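Local coordinates for putative type VI secretion protein (Escherichia coli, PDB 6SKI) that probably hydrolyses phospholipids as a toxic effector of the type VI secretion system, loaded onto, and inhibited by, the VgrG spike, at residues L57-E62 and A248-I253; V279-A284 and N295-M300; E326-F331 and Y485-A490. All blocks are in the same frame, centred on the assembly; numbering follows the deposited sequence.

In the fold
The three contacts follow one another along the chain without interleaving, their centres 21 to 25 Å apart. Contact 1 pins the loop between strands 237-243 and 278-284 of the mixed central sheet to segment 57-62, on helix 53-58. Contact 2 sits on strand 278-284 of that same sheet, and the two touch where A248 N comes 3.0 Å from N295 ND2. In contact 3 the loop 485-490 meets strand 328-341 of a separate three-stranded antiparallel sheet, its nearest atoms about 8 Å from contact 2 and about 9 Å from contact 1. Contacts 1 and 3 join pieces 186 and 154 residues apart around the hydrolase core, whereas contact 2 is local.

Contact 1: residues L57-E62 and A248-I253; sequences LMKFNE and AAIGGI
M58 and N61, the first and last residues of a type I beta turn, grip the glycine pair G251-G252 in the loop that follows strand 237-243 of the α/β-hydrolase-like core. The turn lies in the segment that carries on from helix 53-58, and M58 O and the side chains of M58, K59 and N61 are what the loop meets.

The polar part centres on a single carbonyl. G252 N donates to M58 O at 3.1 Å, with an N-H...O angle of 157°, arriving above the carbonyl plane. The turn's own N61 N reaches the same oxygen from the opposite face, so two N-H groups hold it at once. G251 CA adds a C-H...O contact to M58 O, possible because G251 has no CB, which would run into that oxygen.

Packing against the peptide backbone comes next. The chain of M58 bends at chi3 (88°) and lays its methyl CE on the G251-G252 peptide, 3.5 Å from G252 N. N61 has CG anti to N (chi1 -165°), which sets its amide beside G252, while its CB touches G252 O at 3.3 Å. That amide is fixed from beyond the two segments: OD1 accepts from N255 N and ND2 bonds S254 OG.

Apolar contacts complete the arrangement. M58 lies against I150 and I153 of helix 144-154, and its CG faces I253 CG2 at 4.3 Å. K59 and I250 run side by side in the same direction; while K59 NZ forms a salt bridge with E51, its CG stands 3.9 Å from I250 CG2.

Contact 2: residues V279-A284 and N295-M300; sequences VFQITA and NSIKGM
With chi1 at 71°, I297 holds CG1 in the crowded position between its own backbone N and carbonyl carbon, and an extended chi2 then carries CD1 out to V279 and Q281 of strand 279-284. On that strand V279 sets CG1 opposite its backbone N (chi1 179°), where the ethyl end of I297 can find it. CD1 of I297 thus rests 3.7 Å from V279 CG1 and 3.6 Å from Q281 CB, touching two residues whose side chains leave the same side of the strand. I297 CG1 follows more loosely, 3.9 Å from Q281 CB. Both pairs of side chains meet at a slant, and the contact between the segments is one of packing.

What keeps I297 in position is a set of bonds around it. K298 N donates to S296 OG at 2.9 Å and 162°, an ST turn at S296. The carboxylate of E303 accepts from I297 N through OE1 and bonds S296 OG through OE2, while R204 NH1 donates to N295 O.

Q281 lies near, without touching, S197, H310 and D245, whose arrangement is consistent with a Ser-His-Asp triad. Strand 278-284 itself runs parallel between strands 237-243 and 303-306, its neighbours in the central sheet of what is, consistent with the phospholipase family assigned here, an α/β-hydrolase-type domain.

Contact 3: residues E326-F331 and Y485-A490; sequences ENESLF and YTHCSA
E328 on its strand and C488 on the facing loop are the nearest pair by CA atoms, 7.5 Å apart, a gap that side chains fill. The chain of E328 runs extended beyond CG, and its carboxylate reaches the loop backbone at the H487-C488 peptide. OE2 lies close to C488 N, but the bond modelled there is weak, implausibly short and strongly bent (124°), and its detail is doubtful. The other oxygen, OE1, forms a salt bridge with R409 NH2. The same NH2 donates to T486 O, so R409 ties the glutamate to the loop by a second route. Charge on the arginine would favour the ionised carboxylate in this buried setting.

Residues 328-331 belong to strand 328-341, an outermost strand, within this chain, of a three-stranded antiparallel sheet. Strand 398-409, which supplies R409, lies next to it, and E328 and L330 make backbone hydrogen bonds to R409 and F407. The loop 485-490, coming after helix 476-483, is thereby packed against this strand.

H487 turns its imidazole edge to E326, whose CB lies near the ring plane, 3.6 Å from CE1. The carboxylate of E326 stands almost perpendicular to that ring, the planes 87° apart, and its OE2 bonds Y95 OH and N318 N. Y317 stacks with the imidazole. Further along, C488 holds SG anti to its backbone N (chi1 -180°), and L330 applies CD1 to this side chain, 3.7 Å from CB and 3.8 Å from SG of C488.

Contact 1: residues L57-E62 and A248-I253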
loop_
_atom_site.group_PDB
_atom_site.type_symbol
_atom_site.label_atom_id
_atom_site.label_comp_id
_atom_site.label_asym_id
_atom_site.label_seq_id
_atom_site.Cartn_x
_atom_site.Cartn_y
_atom_site.Cartn_z
ATOM N N LEU A 57 14.314 9.057 -4.127
ATOM C CA LEU A 57 14.978 10.269 -3.662
ATOM C C LEU A 57 14.429 10.730 -2.322
ATOM O O LEU A 57 15.176 11.282 -1.510
ATOM C CB LEU A 57 14.840 11.381 -4.698
ATOM C CG LEU A 57 15.554 11.132 -6.021
ATOM C CD1 LEU A 57 15.412 12.330 -6.928
ATOM C CD2 LEU A 57 17.009 10.805 -5.775
ATOM N N MET A 58 13.135 10.519 -2.072
ATOM C CA MET A 58 12.590 10.774 -0.746
ATOM C C MET A 58 13.311 9.952 0.303
ATOM O O MET A 58 13.469 10.394 1.445
ATOM C CB MET A 58 11.097 10.451 -0.718
ATOM C CG MET A 58 10.190 11.648 -0.580
ATOM S SD MET A 58 8.487 11.161 -0.278
ATOM C CE MET A 58 8.472 11.042 1.506
ATOM N N LYS A 59 13.754 8.752 -0.071
ATOM C CA LYS A 59 14.489 7.917 0.875
ATOM C C LYS A 59 15.830 8.536 1.273
ATOM O O LYS A 59 16.408 8.142 2.291
ATOM C CB LYS A 59 14.678 6.516 0.297
ATOM C CG LYS A 59 13.598 5.547 0.751
ATOM C CD LYS A 59 13.787 4.159 0.179
ATOM C CE LYS A 59 13.486 4.133 -1.303
ATOM N NZ LYS A 59 13.910 2.850 -1.921
ATOM N N PHE A 60 16.347 9.493 0.491
ATOM C CA PHE A 60 17.583 10.178 0.871
ATOM C C PHE A 60 17.447 10.907 2.197
ATOM O O PHE A 60 18.436 11.062 2.920
ATOM C CB PHE A 60 18.003 11.186 -0.197
ATOM C CG PHE A 60 18.892 10.624 -1.261
ATOM C CD1 PHE A 60 20.245 10.916 -1.268
ATOM C CD2 PHE A 60 18.377 9.840 -2.272
ATOM C CE1 PHE A 60 21.066 10.419 -2.248
ATOM C CE2 PHE A 60 19.197 9.342 -3.258
ATOM C CZ PHE A 60 20.542 9.632 -3.246
ATOM N N ASN A 61 16.251 11.392 2.514
ATOM C CA ASN A 61 16.036 12.134 3.748
ATOM C C ASN A 61 16.397 11.281 4.957
ATOM O O ASN A 61 15.845 10.194 5.151
ATOM C CB ASN A 61 14.578 12.583 3.824
ATOM C CG ASN A 61 14.347 13.657 4.860
ATOM O OD1 ASN A 61 14.746 14.801 4.676
ATOM N ND2 ASN A 61 13.676 13.301 5.944
ATOM N N GLU A 62 17.359 11.769 5.745
ATOM C CA GLU A 62 17.798 11.152 6.996
ATOM C C GLU A 62 18.601 9.875 6.773
ATOM O O GLU A 62 19.090 9.276 7.735
ATOM C CB GLU A 62 16.613 10.866 7.925
ATOM C CG GLU A 62 15.739 12.069 8.211
ATOM C CD GLU A 62 16.393 13.053 9.157
ATOM O OE1 GLU A 62 17.314 12.647 9.895
ATOM O OE2 GLU A 62 15.989 14.232 9.164
ATOM N N ALA A 248 3.468 5.191 7.146
ATOM C CA ALA A 248 2.867 6.403 6.602
ATOM C C ALA A 248 3.763 7.055 5.560
ATOM O O ALA A 248 3.288 7.481 4.501
ATOM C CB ALA A 248 2.561 7.383 7.731
ATOM N N ALA A 249 5.058 7.141 5.835
ATOM C CA ALA A 249 6.007 7.750 4.919
ATOM C C ALA A 249 7.261 6.898 4.837
ATOM O O ALA A 249 7.769 6.429 5.858
ATOM C CB ALA A 249 6.370 9.170 5.357
ATOM N N ILE A 250 7.756 6.706 3.618
ATOM C CA ILE A 250 9.033 6.037 3.402
ATOM C C ILE A 250 10.013 7.086 2.900
ATOM O O ILE A 250 10.113 7.337 1.694
ATOM C CB ILE A 250 8.903 4.865 2.414
ATOM C CG1 ILE A 250 7.887 3.848 2.927
ATOM C CG2 ILE A 250 10.246 4.200 2.201
ATOM C CD1 ILE A 250 7.258 3.009 1.845
ATOM N N GLY A 251 10.732 7.705 3.819
ATOM C CA GLY A 251 11.532 8.865 3.519
ATOM C C GLY A 251 10.935 10.125 4.112
ATOM O O GLY A 251 10.155 10.096 5.067
ATOM N N GLY A 252 11.313 11.253 3.528
ATOM C CA GLY A 252 10.802 12.525 4.000
ATOM C C GLY A 252 11.242 13.643 3.085
ATOM O O GLY A 252 11.925 13.425 2.082
ATOM N N ILE A 253 10.817 14.853 3.440
ATOM C CA ILE A 253 11.210 16.065 2.735
ATOM C C ILE A 253 11.767 17.126 3.666
ATOM O O ILE A 253 12.008 18.251 3.224
ATOM C CB ILE A 253 10.040 16.642 1.913
ATOM C CG1 ILE A 253 8.907 17.084 2.838
ATOM C CG2 ILE A 253 9.543 15.628 0.902
ATOM C CD1 ILE A 253 8.169 18.302 2.348
#

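Contact 2: residues V279-A284 and N295-M300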
loop_
_atom_site.group_PDB
_atom_site.type_symbol
_atom_site.label_atom_id
_atom_site.label_comp_id
_atom_site.label_asym_id
_atom_site.label_seq_id
_atom_site.Cartn_x
_atom_site.Cartn_y
_atom_site.Cartn_z
ATOM N N VAL A 279 -11.534 -4.274 12.240
ATOM C CA VAL A 279 -10.233 -3.823 11.762
ATOM C C VAL A 279 -9.207 -4.878 12.140
ATOM O O VAL A 279 -9.220 -5.385 13.266
ATOM C CB VAL A 279 -9.843 -2.454 12.350
ATOM C CG1 VAL A 279 -8.476 -2.029 11.854
ATOM C CG2 VAL A 279 -10.883 -1.407 12.001
ATOM N N PHE A 280 -8.333 -5.224 11.198
ATOM C CA PHE A 280 -7.267 -6.183 11.446
ATOM C C PHE A 280 -5.990 -5.701 10.783
ATOM O O PHE A 280 -6.002 -5.334 9.606
ATOM C CB PHE A 280 -7.632 -7.569 10.914
ATOM C CG PHE A 280 -6.634 -8.632 11.260
ATOM C CD1 PHE A 280 -6.465 -9.041 12.567
ATOM C CD2 PHE A 280 -5.856 -9.214 10.279
ATOM C CE1 PHE A 280 -5.550 -10.015 12.883
ATOM C CE2 PHE A 280 -4.944 -10.190 10.593
ATOM C CZ PHE A 280 -4.789 -10.588 11.898
ATOM N N GLN A 281 -4.896 -5.693 11.536
ATOM C CA GLN A 281 -3.580 -5.421 10.987
ATOM C C GLN A 281 -2.643 -6.584 11.257
ATOM O O GLN A 281 -2.632 -7.145 12.356
ATOM C CB GLN A 281 -2.959 -4.154 11.564
ATOM C CG GLN A 281 -1.792 -3.666 10.736
ATOM C CD GLN A 281 -1.235 -2.350 11.204
ATOM O OE1 GLN A 281 -1.197 -2.068 12.395
ATOM N NE2 GLN A 281 -0.784 -1.539 10.263
ATOM N N ILE A 282 -1.860 -6.937 10.248
ATOM C CA ILE A 282 -0.701 -7.796 10.419
ATOM C C ILE A 282 0.520 -6.894 10.488
ATOM O O ILE A 282 0.521 -5.802 9.913
ATOM C CB ILE A 282 -0.582 -8.828 9.288
ATOM C CG1 ILE A 282 -1.945 -9.454 9.009
ATOM C CG2 ILE A 282 0.387 -9.920 9.678
ATOM C CD1 ILE A 282 -1.944 -10.447 7.882
ATOM N N THR A 283 1.520 -7.301 11.255
ATOM C CA THR A 283 2.702 -6.486 11.486
ATOM C C THR A 283 3.941 -7.334 11.250
ATOM O O THR A 283 3.967 -8.516 11.601
ATOM C CB THR A 283 2.680 -5.910 12.913
ATOM O OG1 THR A 283 1.847 -4.747 12.943
ATOM C CG2 THR A 283 4.075 -5.548 13.397
ATOM N N ALA A 284 4.958 -6.734 10.640
ATOM C CA ALA A 284 6.209 -7.431 10.379
ATOM C C ALA A 284 7.067 -7.432 11.635
ATOM O O ALA A 284 7.467 -6.370 12.121
ATOM C CB ALA A 284 6.952 -6.766 9.226
ATOM N N ASN A 295 3.236 2.264 11.856
ATOM C CA ASN A 295 2.126 2.913 12.544
ATOM C C ASN A 295 1.223 1.804 13.066
ATOM O O ASN A 295 0.534 1.138 12.288
ATOM C CB ASN A 295 1.368 3.865 11.624
ATOM C CG ASN A 295 2.240 4.975 11.091
ATOM O OD1 ASN A 295 2.166 6.111 11.556
ATOM N ND2 ASN A 295 3.071 4.660 10.110
ATOM N N SER A 296 1.235 1.601 14.374
ATOM C CA SER A 296 0.596 0.443 14.973
ATOM C C SER A 296 -0.787 0.791 15.502
ATOM O O SER A 296 -1.040 1.903 15.967
ATOM C CB SER A 296 1.454 -0.122 16.104
ATOM O OG SER A 296 0.698 -0.974 16.940
ATOM N N ILE A 297 -1.683 -0.186 15.419
ATOM C CA ILE A 297 -3.022 -0.090 15.970
ATOM C C ILE A 297 -3.179 -1.010 17.179
ATOM O O ILE A 297 -4.293 -1.344 17.567
ATOM C CB ILE A 297 -4.083 -0.376 14.895
ATOM C CG1 ILE A 297 -4.073 -1.855 14.512
ATOM C CG2 ILE A 297 -3.843 0.485 13.675
ATOM C CD1 ILE A 297 -5.207 -2.262 13.616
ATOM N N LYS A 298 -2.066 -1.408 17.788
ATOM C CA LYS A 298 -2.096 -2.319 18.922
ATOM C C LYS A 298 -2.673 -1.617 20.139
ATOM O O LYS A 298 -2.310 -0.476 20.440
ATOM C CB LYS A 298 -0.694 -2.837 19.229
ATOM C CG LYS A 298 -0.672 -4.010 20.184
ATOM C CD LYS A 298 0.061 -5.190 19.586
ATOM C CE LYS A 298 -0.381 -6.489 20.231
ATOM N NZ LYS A 298 -1.822 -6.758 19.994
ATOM N N GLY A 299 -3.578 -2.302 20.838
ATOM C CA GLY A 299 -4.257 -1.767 21.988
ATOM C C GLY A 299 -5.636 -1.223 21.680
ATOM O O GLY A 299 -6.533 -1.318 22.524
ATOM N N MET A 300 -5.824 -0.665 20.487
ATOM C CA MET A 300 -7.109 -0.137 20.058
ATOM C C MET A 300 -7.870 -1.115 19.173
ATOM O O MET A 300 -9.074 -1.308 19.354
ATOM C CB MET A 300 -6.907 1.193 19.324
ATOM C CG MET A 300 -5.887 2.105 19.981
ATOM S SD MET A 300 -6.468 2.799 21.541
ATOM C CE MET A 300 -4.914 3.072 22.390
#

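Contact 3: residues E326-F331 and Y485-A490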
loop_
_atom_site.group_PDB
_atom_site.type_symbol
_atom_site.label_atom_id
_atom_site.label_comp_id
_atom_site.label_asym_id
_atom_site.label_seq_id
_atom_site.Cartn_x
_atom_site.Cartn_y
_atom_site.Cartn_z
ATOM N N GLU A 326 15.167 -13.300 -5.530
ATOM C CA GLU A 326 15.711 -12.515 -4.430
ATOM C C GLU A 326 16.943 -13.218 -3.879
ATOM O O GLU A 326 16.832 -14.232 -3.184
ATOM C CB GLU A 326 14.664 -12.302 -3.344
ATOM C CG GLU A 326 13.335 -11.826 -3.877
ATOM C CD GLU A 326 13.297 -10.324 -4.036
ATOM O OE1 GLU A 326 14.305 -9.668 -3.708
ATOM O OE2 GLU A 326 12.262 -9.795 -4.480
ATOM N N ASN A 327 18.112 -12.675 -4.195
ATOM C CA ASN A 327 19.378 -13.119 -3.635
ATOM C C ASN A 327 19.919 -11.994 -2.771
ATOM O O ASN A 327 20.050 -10.858 -3.238
ATOM C CB ASN A 327 20.380 -13.473 -4.730
ATOM C CG ASN A 327 19.994 -14.715 -5.488
ATOM O OD1 ASN A 327 19.588 -15.712 -4.898
ATOM N ND2 ASN A 327 20.108 -14.661 -6.806
ATOM N N GLU A 328 20.231 -12.306 -1.523
ATOM C CA GLU A 328 20.646 -11.312 -0.546
ATOM C C GLU A 328 22.162 -11.318 -0.433
ATOM O O GLU A 328 22.748 -12.276 0.077
ATOM C CB GLU A 328 20.006 -11.587 0.814
ATOM C CG GLU A 328 18.510 -11.356 0.841
ATOM C CD GLU A 328 17.928 -11.492 2.229
ATOM O OE1 GLU A 328 18.424 -12.336 3.001
ATOM O OE2 GLU A 328 16.974 -10.754 2.549
ATOM N N SER A 329 22.788 -10.251 -0.911
ATOM C CA SER A 329 24.202 -9.976 -0.675
ATOM C C SER A 329 24.235 -8.600 -0.027
ATOM O O SER A 329 24.213 -7.580 -0.721
ATOM C CB SER A 329 25.001 -10.022 -1.971
ATOM O OG SER A 329 24.792 -11.246 -2.650
ATOM N N LEU A 330 24.292 -8.568 1.301
ATOM C CA LEU A 330 23.949 -7.370 2.047
ATOM C C LEU A 330 25.077 -6.962 2.978
ATOM O O LEU A 330 25.682 -7.805 3.639
ATOM C CB LEU A 330 22.677 -7.586 2.874
ATOM C CG LEU A 330 21.508 -8.287 2.190
ATOM C CD1 LEU A 330 20.462 -8.663 3.213
ATOM C CD2 LEU A 330 20.908 -7.408 1.109
ATOM N N PHE A 331 25.350 -5.665 3.033
ATOM C CA PHE A 331 26.204 -5.119 4.076
ATOM C C PHE A 331 25.374 -4.961 5.339
ATOM O O PHE A 331 24.415 -4.186 5.364
ATOM C CB PHE A 331 26.798 -3.778 3.656
ATOM C CG PHE A 331 27.983 -3.894 2.750
ATOM C CD1 PHE A 331 28.992 -4.793 3.024
ATOM C CD2 PHE A 331 28.098 -3.090 1.634
ATOM C CE1 PHE A 331 30.082 -4.899 2.195
ATOM C CE2 PHE A 331 29.191 -3.191 0.805
ATOM C CZ PHE A 331 30.182 -4.097 1.085
ATOM N N TYR A 485 12.152 -18.238 5.249
ATOM C CA TYR A 485 11.267 -17.529 4.338
ATOM C C TYR A 485 11.205 -16.028 4.576
ATOM O O TYR A 485 10.584 -15.320 3.779
ATOM C CB TYR A 485 9.853 -18.113 4.430
ATOM C CG TYR A 485 9.773 -19.570 4.058
ATOM C CD1 TYR A 485 10.092 -20.558 4.971
ATOM C CD2 TYR A 485 9.361 -19.956 2.796
ATOM C CE1 TYR A 485 10.022 -21.886 4.633
ATOM C CE2 TYR A 485 9.290 -21.283 2.449
ATOM C CZ TYR A 485 9.617 -22.244 3.371
ATOM O OH TYR A 485 9.541 -23.571 3.030
ATOM N N THR A 486 11.819 -15.521 5.639
ATOM C CA THR A 486 11.843 -14.087 5.887
ATOM C C THR A 486 13.103 -13.480 5.289
ATOM O O THR A 486 14.198 -14.027 5.437
ATOM C CB THR A 486 11.756 -13.776 7.381
ATOM O OG1 THR A 486 12.110 -12.406 7.608
ATOM C CG2 THR A 486 12.675 -14.651 8.163
ATOM N N HIS A 487 12.939 -12.352 4.610
ATOM C CA HIS A 487 14.040 -11.660 3.962
ATOM C C HIS A 487 14.643 -10.648 4.922
ATOM O O HIS A 487 13.934 -10.048 5.732
ATOM C CB HIS A 487 13.573 -10.944 2.695
ATOM C CG HIS A 487 12.995 -11.853 1.658
ATOM N ND1 HIS A 487 13.470 -11.903 0.367
ATOM C CD2 HIS A 487 11.975 -12.740 1.717
ATOM C CE1 HIS A 487 12.768 -12.782 -0.325
ATOM N NE2 HIS A 487 11.857 -13.307 0.472
ATOM N N CYS A 488 15.956 -10.472 4.837
ATOM C CA CYS A 488 16.633 -9.402 5.556
ATOM C C CYS A 488 16.546 -8.152 4.691
ATOM O O CYS A 488 17.253 -8.030 3.687
ATOM C CB CYS A 488 18.081 -9.776 5.860
ATOM S SG CYS A 488 19.002 -8.510 6.753
ATOM N N SER A 489 15.671 -7.224 5.076
ATOM C CA SER A 489 15.410 -6.039 4.275
ATOM C C SER A 489 16.239 -4.839 4.698
ATOM O O SER A 489 16.405 -3.911 3.900
ATOM C CB SER A 489 13.924 -5.671 4.343
ATOM O OG SER A 489 13.494 -5.537 5.684
ATOM N N ALA A 490 16.762 -4.839 5.919
ATOM C CA ALA A 490 17.636 -3.777 6.388
ATOM C C ALA A 490 19.079 -4.146 6.084
ATOM O O ALA A 490 19.558 -5.205 6.499
ATOM C CB ALA A 490 17.448 -3.544 7.886
#